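Local coordinates for peptide chain release factor subunit 1 (Aeropyrum pernix, PDB 3AGK), which probably directs the termination of protein synthesis in response to the stop codons UAA, UAG and UGA, at residues L21-K26 with E107-S112; M49-Q54 with R118-R123; D80-L85 with N91-F96; E251-A256 with V267-K272. All coordinates share one frame; numbering follows the deposited sequence.

Interaction 1 (L21-K26 with E107-S112)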
# COMPACT_ATOMS: atom_id res chain seq x y z
N LEU A 21 -8.15 -4.46 -9.53
CA LEU A 21 -8.16 -3.74 -8.26
C LEU A 21 -8.05 -2.23 -8.45
O LEU A 21 -8.73 -1.46 -7.78
CB LEU A 21 -7.03 -4.25 -7.36
CG LEU A 21 -7.45 -5.01 -6.11
CD1 LEU A 21 -8.78 -5.69 -6.28
CD2 LEU A 21 -6.38 -6.02 -5.70
N LYS A 22 -7.19 -1.82 -9.37
CA LYS A 22 -7.00 -0.40 -9.65
C LYS A 22 -8.30 0.24 -10.14
O LYS A 22 -8.50 1.45 -9.97
CB LYS A 22 -5.88 -0.19 -10.68
CG LYS A 22 -5.77 1.23 -11.20
CD LYS A 22 -4.33 1.77 -11.09
CE LYS A 22 -3.32 0.95 -11.90
NZ LYS A 22 -2.83 -0.25 -11.16
N GLU A 23 -9.18 -0.56 -10.72
CA GLU A 23 -10.42 -0.02 -11.26
C GLU A 23 -11.61 -0.28 -10.33
O GLU A 23 -12.58 0.48 -10.31
CB GLU A 23 -10.68 -0.57 -12.66
CG GLU A 23 -11.32 0.43 -13.59
CD GLU A 23 -12.80 0.17 -13.77
OE1 GLU A 23 -13.47 1.00 -14.42
OE2 GLU A 23 -13.28 -0.86 -13.26
N LEU A 24 -11.53 -1.35 -9.55
CA LEU A 24 -12.51 -1.56 -8.48
C LEU A 24 -12.38 -0.41 -7.48
O LEU A 24 -13.38 0.17 -7.05
CB LEU A 24 -12.32 -2.92 -7.80
CG LEU A 24 -13.15 -4.13 -8.26
CD1 LEU A 24 -13.84 -3.90 -9.62
CD2 LEU A 24 -12.30 -5.39 -8.31
N LYS A 25 -11.14 -0.08 -7.11
CA LYS A 25 -10.90 1.00 -6.15
C LYS A 25 -11.50 2.33 -6.61
O LYS A 25 -11.80 3.19 -5.78
CB LYS A 25 -9.41 1.13 -5.80
CG LYS A 25 -8.89 -0.01 -4.91
CD LYS A 25 -7.60 0.34 -4.16
CE LYS A 25 -6.37 0.16 -5.03
NZ LYS A 25 -5.13 0.17 -4.21
N LYS A 26 -11.71 2.47 -7.91
CA LYS A 26 -12.32 3.67 -8.48
C LYS A 26 -13.79 3.85 -8.09
O LYS A 26 -14.29 4.98 -8.09
CB LYS A 26 -12.21 3.67 -10.01
CG LYS A 26 -10.89 4.16 -10.58
CD LYS A 26 -11.02 4.47 -12.07
CE LYS A 26 -9.76 5.11 -12.62
NZ LYS A 26 -9.99 5.69 -13.98
N GLU A 107 -22.62 -2.61 -13.42
CA GLU A 107 -21.84 -3.81 -13.70
C GLU A 107 -21.81 -4.81 -12.56
O GLU A 107 -21.94 -4.46 -11.39
CB GLU A 107 -20.41 -3.43 -14.07
CG GLU A 107 -20.15 -3.40 -15.55
CD GLU A 107 -18.89 -4.14 -15.91
OE1 GLU A 107 -18.68 -5.25 -15.37
OE2 GLU A 107 -18.10 -3.62 -16.74
N CYS A 108 -21.60 -6.08 -12.90
CA CYS A 108 -21.46 -7.14 -11.92
C CYS A 108 -20.16 -7.91 -12.13
O CYS A 108 -20.12 -8.82 -12.95
CB CYS A 108 -22.64 -8.10 -12.02
SG CYS A 108 -23.03 -8.97 -10.47
N PHE A 109 -19.11 -7.54 -11.40
CA PHE A 109 -17.83 -8.25 -11.54
C PHE A 109 -17.93 -9.60 -10.84
O PHE A 109 -18.45 -9.68 -9.73
CB PHE A 109 -16.67 -7.42 -10.96
CG PHE A 109 -16.58 -6.03 -11.52
CD1 PHE A 109 -17.38 -5.01 -11.01
CD2 PHE A 109 -15.70 -5.73 -12.55
CE1 PHE A 109 -17.31 -3.72 -11.52
CE2 PHE A 109 -15.62 -4.44 -13.07
CZ PHE A 109 -16.43 -3.44 -12.55
N MET A 110 -17.48 -10.66 -11.50
CA MET A 110 -17.46 -11.96 -10.85
C MET A 110 -16.21 -12.73 -11.22
O MET A 110 -15.87 -12.81 -12.38
CB MET A 110 -18.70 -12.80 -11.21
CG MET A 110 -18.74 -14.08 -10.37
SD MET A 110 -20.13 -15.18 -10.66
CE MET A 110 -20.06 -15.40 -12.43
N PHE A 111 -15.52 -13.29 -10.24
CA PHE A 111 -14.34 -14.09 -10.54
C PHE A 111 -13.92 -15.02 -9.41
O PHE A 111 -14.48 -14.98 -8.29
CB PHE A 111 -13.16 -13.19 -10.92
CG PHE A 111 -12.77 -12.24 -9.83
CD1 PHE A 111 -11.73 -12.54 -8.97
CD2 PHE A 111 -13.45 -11.04 -9.68
CE1 PHE A 111 -11.37 -11.67 -7.96
CE2 PHE A 111 -13.09 -10.15 -8.67
CZ PHE A 111 -12.05 -10.47 -7.81
N SER A 112 -12.95 -15.88 -9.71
CA SER A 112 -12.30 -16.64 -8.67
C SER A 112 -10.89 -16.07 -8.47
O SER A 112 -10.21 -15.77 -9.43
CB SER A 112 -12.28 -18.14 -9.01
OG SER A 112 -11.75 -18.90 -7.93
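Leu24 sets one methyl group on a face of the Phe109 ring. The pair joins helix 14-24 to the edge strand 107-111 of the four-stranded antiparallel sheet in the first eRF1 domain. Leu24 CD1 lies 3.7 Å from the centroid of the Phe109 ring and only 1° off the ring normal. This is a CH-pi contact, centred so well that all six ring carbons are almost equally far from the methyl. Glu23 adds a weaker touch. Glu23 OE2 comes obliquely to Phe109 CZ at 4.1 Å, with the carboxylate plane turned 57° from the ring plane.

The opposite face of the ring is met by the same strand. Glu107 OE1 stands 3.9 Å above the plane of the Phe109 ring, shifted toward the rim. The two carboxylates do not touch: Glu23 OE2 and Glu107 OE2 are 6.6 Å apart. As like charges they would probably disfavour a closer approach.

The ring is carried toward the helix by a first torsion that puts CG beside the backbone N (chi1 -53°). The Trp27 ring meets it with the planes nearly at a right angle, and Leu20 of helix 14-24 also packs on it. Leu24 rests in addition on Phe96 of the adjoining strand. Next to Phe109 in sequence, Cys108 faces helix 65-82, and its SG is joined to Cys97 SG in a disulfide.

Interaction 2 (M49-Q54 with R118-R123)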
# COMPACT_ATOMS: atom_id res chain seq x y z
N MET A 49 -27.48 -18.17 -1.67
CA MET A 49 -28.73 -17.83 -2.33
C MET A 49 -29.84 -17.47 -1.33
O MET A 49 -30.54 -16.47 -1.49
CB MET A 49 -29.14 -19.02 -3.20
CG MET A 49 -29.77 -18.68 -4.54
SD MET A 49 -28.89 -17.48 -5.56
CE MET A 49 -30.34 -16.76 -6.32
N THR A 50 -30.00 -18.30 -0.29
CA THR A 50 -30.92 -18.02 0.81
C THR A 50 -30.57 -16.70 1.52
O THR A 50 -31.45 -15.88 1.79
CB THR A 50 -30.93 -19.17 1.83
OG1 THR A 50 -31.45 -20.34 1.20
CG2 THR A 50 -31.81 -18.82 3.04
N LEU A 51 -29.29 -16.50 1.80
CA LEU A 51 -28.84 -15.26 2.43
C LEU A 51 -29.15 -14.01 1.56
O LEU A 51 -29.66 -13.02 2.06
CB LEU A 51 -27.34 -15.33 2.75
CG LEU A 51 -26.73 -14.12 3.47
CD1 LEU A 51 -25.51 -14.52 4.30
CD2 LEU A 51 -26.37 -13.02 2.47
N LEU A 52 -28.85 -14.06 0.27
CA LEU A 52 -29.16 -12.94 -0.61
C LEU A 52 -30.67 -12.71 -0.68
O LEU A 52 -31.12 -11.57 -0.74
CB LEU A 52 -28.61 -13.19 -2.02
CG LEU A 52 -27.09 -13.19 -2.18
CD1 LEU A 52 -26.71 -13.43 -3.62
CD2 LEU A 52 -26.50 -11.87 -1.66
N ARG A 53 -31.43 -13.80 -0.69
CA ARG A 53 -32.89 -13.71 -0.75
C ARG A 53 -33.44 -13.01 0.50
O ARG A 53 -34.38 -12.23 0.42
CB ARG A 53 -33.51 -15.10 -0.92
CG ARG A 53 -33.69 -15.50 -2.38
CD ARG A 53 -34.07 -16.96 -2.55
NE ARG A 53 -34.10 -17.28 -3.98
CZ ARG A 53 -34.18 -18.51 -4.47
NH1 ARG A 53 -34.22 -19.55 -3.66
NH2 ARG A 53 -34.21 -18.69 -5.79
N GLN A 54 -32.85 -13.32 1.66
CA GLN A 54 -33.19 -12.65 2.93
C GLN A 54 -32.86 -11.17 2.86
O GLN A 54 -33.70 -10.31 3.17
CB GLN A 54 -32.40 -13.25 4.08
CG GLN A 54 -32.63 -14.72 4.32
CD GLN A 54 -32.03 -15.16 5.64
OE1 GLN A 54 -31.90 -16.36 5.90
NE2 GLN A 54 -31.67 -14.20 6.48
N ARG A 118 -11.43 -17.72 2.58
CA ARG A 118 -11.89 -18.63 3.62
C ARG A 118 -13.05 -18.06 4.42
O ARG A 118 -13.85 -18.81 4.98
CB ARG A 118 -10.75 -19.05 4.56
CG ARG A 118 -10.32 -20.51 4.38
CD ARG A 118 -10.18 -20.85 2.90
NE ARG A 118 -9.96 -22.27 2.62
CZ ARG A 118 -8.76 -22.83 2.49
NH1 ARG A 118 -7.66 -22.11 2.62
NH2 ARG A 118 -8.67 -24.13 2.23
N VAL A 119 -13.15 -16.73 4.45
CA VAL A 119 -14.18 -16.06 5.24
C VAL A 119 -15.27 -15.43 4.38
O VAL A 119 -15.03 -14.48 3.62
CB VAL A 119 -13.60 -15.02 6.22
CG1 VAL A 119 -12.43 -14.29 5.60
CG2 VAL A 119 -14.69 -14.03 6.68
N PHE A 120 -16.47 -15.98 4.48
CA PHE A 120 -17.61 -15.43 3.76
C PHE A 120 -17.78 -13.98 4.16
O PHE A 120 -17.56 -13.62 5.31
CB PHE A 120 -18.89 -16.20 4.06
CG PHE A 120 -20.11 -15.60 3.44
CD1 PHE A 120 -20.41 -15.83 2.11
CD2 PHE A 120 -20.97 -14.82 4.19
CE1 PHE A 120 -21.54 -15.28 1.53
CE2 PHE A 120 -22.11 -14.27 3.62
CZ PHE A 120 -22.40 -14.50 2.29
N TYR A 121 -18.15 -13.13 3.21
CA TYR A 121 -18.33 -11.73 3.53
C TYR A 121 -19.38 -11.18 2.58
O TYR A 121 -19.36 -11.48 1.38
CB TYR A 121 -17.00 -10.99 3.37
CG TYR A 121 -17.00 -9.56 3.85
CD1 TYR A 121 -16.69 -9.25 5.17
CD2 TYR A 121 -17.29 -8.51 2.99
CE1 TYR A 121 -16.68 -7.93 5.62
CE2 TYR A 121 -17.27 -7.19 3.43
CZ TYR A 121 -16.97 -6.91 4.75
OH TYR A 121 -16.94 -5.61 5.19
N TYR A 122 -20.31 -10.41 3.12
CA TYR A 122 -21.32 -9.75 2.31
C TYR A 122 -21.43 -8.32 2.79
O TYR A 122 -21.50 -8.07 4.00
CB TYR A 122 -22.67 -10.43 2.45
CG TYR A 122 -23.82 -9.55 1.99
CD1 TYR A 122 -24.17 -9.48 0.66
CD2 TYR A 122 -24.55 -8.77 2.89
CE1 TYR A 122 -25.20 -8.67 0.22
CE2 TYR A 122 -25.59 -7.96 2.47
CZ TYR A 122 -25.91 -7.92 1.12
OH TYR A 122 -26.93 -7.13 0.66
N ARG A 123 -21.48 -7.37 1.87
CA ARG A 123 -21.64 -6.00 2.33
C ARG A 123 -22.20 -5.05 1.29
O ARG A 123 -22.01 -5.24 0.09
CB ARG A 123 -20.31 -5.48 2.89
CG ARG A 123 -20.43 -4.19 3.64
CD ARG A 123 -19.32 -4.11 4.65
NE ARG A 123 -19.76 -3.43 5.86
CZ ARG A 123 -19.34 -2.23 6.23
NH1 ARG A 123 -18.44 -1.59 5.49
NH2 ARG A 123 -19.80 -1.67 7.34
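Leu51 and Phe120 make the closest touch here. They approach from opposite directions, each with CG anti to its own backbone N (chi1 -177° for Leu51, 175° for Phe120). Leu51 CD1 reaches the outer end of the ring, 3.5 Å from Phe120 CE2 and 3.7 Å from Phe120 CZ. It arrives obliquely. Both side chains are only partly buried, so this close touch lies toward the outer, solvent side of the contact. Val48 of the same helix and Pro40 also pack on Phe120.

Leu52 holds the inner side. It is buried, and Leu52 CD2 lies 3.9 Å from Tyr122 CE1. Again the methyl is oblique to the ring. Met79 and Leu82 of helix 65-82 also pack on Leu52, and Leu75 of that helix touches Tyr122.

These pairs lay helix 45-58 against the edge strand 121-125 of the antiparallel sheet. Residues 120 and 122 turn their side chains to the helix. Tyr121, between them, faces away and meets Phe132 edge-to-face on the other side of the sheet.

The middle of the contact is looser. The second methyl of Leu51, CD2, comes no nearer to Tyr122 than 4.3 Å, at CG. No hydrogen bond or salt bridge crosses between the two segments. Tyr122 also touches Glu55, the next residue along the helix.

Interaction 3 (D80-L85 with N91-F96)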
# COMPACT_ATOMS: atom_id res chain seq x y z
N ASP A 80 -28.59 -13.67 -10.13
CA ASP A 80 -28.51 -14.09 -11.53
C ASP A 80 -27.20 -14.78 -11.80
O ASP A 80 -27.14 -15.86 -12.39
CB ASP A 80 -28.59 -12.87 -12.45
CG ASP A 80 -30.01 -12.40 -12.67
OD1 ASP A 80 -30.93 -13.23 -12.49
OD2 ASP A 80 -30.19 -11.21 -13.02
N ARG A 81 -26.12 -14.13 -11.37
CA ARG A 81 -24.77 -14.61 -11.57
C ARG A 81 -24.59 -15.99 -10.94
O ARG A 81 -24.00 -16.89 -11.53
CB ARG A 81 -23.80 -13.59 -10.98
CG ARG A 81 -22.73 -13.03 -11.92
CD ARG A 81 -23.26 -12.72 -13.31
NE ARG A 81 -24.41 -11.82 -13.28
CZ ARG A 81 -24.40 -10.57 -13.74
NH1 ARG A 81 -23.31 -10.06 -14.29
NH2 ARG A 81 -25.50 -9.84 -13.67
N LEU A 82 -25.11 -16.16 -9.72
CA LEU A 82 -24.89 -17.40 -8.98
C LEU A 82 -25.70 -18.55 -9.55
O LEU A 82 -25.29 -19.71 -9.49
CB LEU A 82 -25.22 -17.23 -7.49
CG LEU A 82 -24.36 -16.30 -6.65
CD1 LEU A 82 -24.80 -16.35 -5.19
CD2 LEU A 82 -22.90 -16.65 -6.77
N GLN A 83 -26.86 -18.24 -10.11
CA GLN A 83 -27.67 -19.29 -10.67
C GLN A 83 -27.11 -19.76 -12.01
O GLN A 83 -27.65 -20.66 -12.64
CB GLN A 83 -29.15 -18.89 -10.73
CG GLN A 83 -29.74 -18.77 -9.31
CD GLN A 83 -31.24 -18.56 -9.25
OE1 GLN A 83 -31.74 -17.44 -9.45
NE2 GLN A 83 -31.97 -19.63 -8.95
N MET A 84 -25.99 -19.15 -12.42
CA MET A 84 -25.25 -19.59 -13.61
C MET A 84 -24.30 -20.73 -13.28
O MET A 84 -23.78 -21.38 -14.18
CB MET A 84 -24.41 -18.46 -14.19
CG MET A 84 -25.08 -17.64 -15.25
SD MET A 84 -24.05 -16.21 -15.66
CE MET A 84 -25.25 -15.21 -16.54
N LEU A 85 -24.06 -20.95 -12.00
CA LEU A 85 -23.06 -21.90 -11.58
C LEU A 85 -23.70 -23.07 -10.87
O LEU A 85 -24.85 -23.00 -10.43
CB LEU A 85 -22.06 -21.24 -10.64
CG LEU A 85 -21.67 -19.79 -10.92
CD1 LEU A 85 -20.79 -19.27 -9.80
CD2 LEU A 85 -20.97 -19.64 -12.28
N ASN A 91 -11.20 -21.94 -5.51
CA ASN A 91 -10.66 -20.83 -4.74
C ASN A 91 -11.76 -19.89 -4.27
O ASN A 91 -11.47 -18.81 -3.75
CB ASN A 91 -9.66 -20.03 -5.57
CG ASN A 91 -8.30 -20.69 -5.62
OD1 ASN A 91 -8.07 -21.73 -5.00
ND2 ASN A 91 -7.37 -20.08 -6.36
N GLY A 92 -13.01 -20.30 -4.46
CA GLY A 92 -14.16 -19.48 -4.11
C GLY A 92 -14.56 -18.50 -5.20
O GLY A 92 -14.02 -18.53 -6.33
N LEU A 93 -15.51 -17.63 -4.87
CA LEU A 93 -16.02 -16.61 -5.77
C LEU A 93 -15.99 -15.25 -5.09
O LEU A 93 -16.13 -15.17 -3.87
CB LEU A 93 -17.48 -16.89 -6.09
CG LEU A 93 -17.93 -17.76 -7.25
CD1 LEU A 93 -19.45 -17.83 -7.20
CD2 LEU A 93 -17.47 -17.14 -8.56
N VAL A 94 -15.83 -14.19 -5.87
CA VAL A 94 -16.12 -12.85 -5.36
C VAL A 94 -16.93 -12.04 -6.38
O VAL A 94 -16.66 -12.09 -7.59
CB VAL A 94 -14.86 -12.07 -4.88
CG1 VAL A 94 -13.71 -13.02 -4.55
CG2 VAL A 94 -14.45 -11.06 -5.90
N LEU A 95 -17.92 -11.31 -5.88
CA LEU A 95 -18.76 -10.46 -6.72
C LEU A 95 -18.78 -9.02 -6.24
O LEU A 95 -18.88 -8.78 -5.05
CB LEU A 95 -20.21 -10.98 -6.76
CG LEU A 95 -20.51 -12.20 -7.63
CD1 LEU A 95 -20.14 -13.49 -6.90
CD2 LEU A 95 -21.97 -12.23 -8.07
N PHE A 96 -18.69 -8.07 -7.17
CA PHE A 96 -18.99 -6.67 -6.88
C PHE A 96 -20.04 -6.18 -7.88
O PHE A 96 -19.89 -6.37 -9.08
CB PHE A 96 -17.73 -5.82 -6.97
CG PHE A 96 -16.61 -6.28 -6.06
CD1 PHE A 96 -15.59 -7.09 -6.55
CD2 PHE A 96 -16.56 -5.88 -4.73
CE1 PHE A 96 -14.55 -7.50 -5.71
CE2 PHE A 96 -15.53 -6.29 -3.90
CZ PHE A 96 -14.52 -7.11 -4.40
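Leu93 pushes its CD1 methyl into the notch between Leu82 and Leu85. On one side of the notch Leu82 CD2 lies 3.7 Å from Leu93 CD1. On the other, Leu85 CD1 meets Leu93 CD1 tip to tip at 3.3 Å, tighter than normal van der Waals contact.

The notch is shaped by a type I beta turn from Leu82 to Leu85, just where helix 65-82 ends. The turn is closed by the bond from Leu85 N to Leu82 O, 3.1 Å long. It brings the two leucines, three residues apart, onto the same strand residue.

Leu82 is itself a bump. It slides past Leu93 in the opposite direction, and Leu82 CD2 enters the gap between Leu93 and Leu95, 4.2 Å from Leu95 CD1. In Leu95 a chi2 near 82° turns the two methyls to different partners. CD1 serves Leu82, while Leu95 CD2 lies 3.7 Å from Arg81 CB. Only the aliphatic base of Arg81 is used here. Its chain bends at chi2 and chi3, and the guanidinium group leads away from strand 93-98.

The contact is wholly apolar across the two segments. Leu93 and Leu95 form one face of strand 93-98. Val94 and Phe96 point to the other face, where Phe96 meets Phe128. Helix 45-58 lies alongside and packs Val48 on Leu82, and Leu45 on Leu85. Strand 93-98 runs between strand 34-39, whose Ile39 touches Leu82, and strand 107-111, whose Met110 touches both Leu93 and Arg81.

Interaction 4 (E251-A256 with V267-K272)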
# COMPACT_ATOMS: atom_id res chain seq x y z
N GLU A 251 20.03 -3.60 14.07
CA GLU A 251 20.74 -2.38 14.43
C GLU A 251 19.77 -1.21 14.59
O GLU A 251 18.90 -1.00 13.75
CB GLU A 251 21.77 -2.04 13.34
CG GLU A 251 22.97 -1.23 13.81
CD GLU A 251 24.19 -2.09 14.09
OE1 GLU A 251 24.02 -3.24 14.56
OE2 GLU A 251 25.32 -1.61 13.86
N LEU A 252 19.93 -0.47 15.68
CA LEU A 252 19.13 0.72 15.92
C LEU A 252 19.70 1.84 15.08
O LEU A 252 20.92 1.94 14.93
CB LEU A 252 19.20 1.11 17.40
CG LEU A 252 18.66 0.07 18.38
CD1 LEU A 252 18.67 0.63 19.79
CD2 LEU A 252 17.26 -0.36 18.01
N VAL A 253 18.84 2.71 14.55
CA VAL A 253 19.30 3.74 13.61
C VAL A 253 19.23 5.14 14.20
O VAL A 253 18.18 5.56 14.66
CB VAL A 253 18.45 3.71 12.32
CG1 VAL A 253 18.85 4.85 11.40
CG2 VAL A 253 18.57 2.35 11.63
N ASP A 254 20.36 5.85 14.17
CA ASP A 254 20.43 7.22 14.65
C ASP A 254 19.87 8.18 13.63
O ASP A 254 20.32 8.25 12.49
CB ASP A 254 21.87 7.61 14.98
CG ASP A 254 22.45 6.75 16.08
OD1 ASP A 254 22.06 6.96 17.25
OD2 ASP A 254 23.26 5.84 15.76
N VAL A 255 18.86 8.92 14.05
CA VAL A 255 18.14 9.80 13.17
C VAL A 255 17.79 11.03 13.99
O VAL A 255 17.52 10.93 15.18
CB VAL A 255 16.88 9.08 12.68
CG1 VAL A 255 15.71 9.98 12.59
CG2 VAL A 255 17.16 8.36 11.37
N ALA A 256 17.81 12.20 13.36
CA ALA A 256 17.64 13.46 14.04
C ALA A 256 16.20 13.97 14.06
O ALA A 256 15.82 14.73 14.95
CB ALA A 256 18.56 14.53 13.43
N VAL A 267 15.08 5.02 6.92
CA VAL A 267 15.10 4.10 5.80
C VAL A 267 16.41 4.20 5.00
O VAL A 267 17.02 3.19 4.66
CB VAL A 267 13.84 4.28 4.91
CG1 VAL A 267 13.92 3.42 3.65
CG2 VAL A 267 12.57 3.93 5.71
N MET A 268 16.84 5.42 4.71
CA MET A 268 18.10 5.58 4.00
C MET A 268 19.27 5.00 4.81
O MET A 268 20.23 4.53 4.23
CB MET A 268 18.38 7.04 3.64
CG MET A 268 17.31 7.66 2.74
SD MET A 268 17.03 6.76 1.18
CE MET A 268 18.64 6.89 0.36
N LYS A 269 19.19 5.05 6.13
CA LYS A 269 20.35 4.66 6.93
C LYS A 269 20.32 3.21 7.34
O LYS A 269 21.32 2.68 7.80
CB LYS A 269 20.50 5.56 8.16
CG LYS A 269 21.01 6.93 7.83
CD LYS A 269 21.08 7.82 9.04
CE LYS A 269 22.24 7.47 9.94
NZ LYS A 269 22.61 8.65 10.78
N ALA A 270 19.16 2.58 7.18
CA ALA A 270 19.01 1.16 7.53
C ALA A 270 19.58 0.28 6.41
O ALA A 270 18.89 -0.56 5.83
CB ALA A 270 17.55 0.83 7.79
N GLU A 271 20.86 0.46 6.13
CA GLU A 271 21.43 -0.18 4.95
C GLU A 271 21.40 -1.71 4.98
O GLU A 271 21.50 -2.37 3.94
CB GLU A 271 22.83 0.38 4.67
CG GLU A 271 22.78 1.68 3.87
CD GLU A 271 23.69 2.77 4.41
OE1 GLU A 271 24.28 3.51 3.59
OE2 GLU A 271 23.80 2.91 5.65
N LYS A 272 21.20 -2.29 6.16
CA LYS A 272 21.17 -3.74 6.28
C LYS A 272 19.79 -4.36 6.05
O LYS A 272 19.66 -5.58 6.01
CB LYS A 272 21.79 -4.22 7.60
CG LYS A 272 23.32 -4.23 7.61
CD LYS A 272 23.87 -4.87 6.33
CE LYS A 272 25.39 -5.08 6.38
NZ LYS A 272 25.79 -6.50 6.62
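Val253 and Lys269 pack together where helix 259-269 ends beside the short, weakly bonded strand 253-254, the edge of the mixed five-stranded sheet of the second eRF1 domain. The helix follows this strand closely in the chain.

The apolar contacts come from the two branches of Val253. Val253 CG1 lies 3.7 Å from Lys269 CB, against the base of the lysine chain. Val253 CG2 faces Ala270 CB at a looser 4.3 Å. Ile223 of strand 219-226 touches both Val253 and Ala270, so the inner side of the contact rests on the neighbouring strand.

One hydrogen bond crosses the contact. Lys269 NZ donates to the backbone Asp254 O over 2.9 Å. The lysine chain passes Val253 and then bends at chi3 (75°), which brings its amine to the carbonyl. The C=O...N angle is 148°, and the donor is tilted 26° from the carbonyl plane. Lys269 CE follows close behind, 3.3 Å from Asp254 O.

The charges pair differently. Asp254 OD2 is 5.8 Å from Lys269 NZ, too far for a salt bridge. The Asp254 carboxylate instead pairs through OD1 with Lys231 of helix 230-236.

The helix ends in a turn. Ala270 is the first residue to leave helical angles and is the centre of an inverse gamma turn, with a weak bond from Glu271 N to Lys269 O at 2.8 Å.

Overall arrangement
Interactions 1, 2 and 3 all lie in the first eRF1 domain and reach one antiparallel sheet. Helix 14-24 covers one face of it, and helices 45-58 and 65-82 cover the other. Interactions 1 and 2 involve the two edge strands, with centres about 18 Å apart. Along the chain these two cross, and interaction 3 is nested inside both. Its centre is about 13 Å from that of interaction 1 and about 11 Å from that of interaction 2, and it touches both. Interaction 4 comes later, in the second domain, with its centre 40 to 48 Å from the others. The first three thus share one layered domain, while the fourth belongs to a separate one.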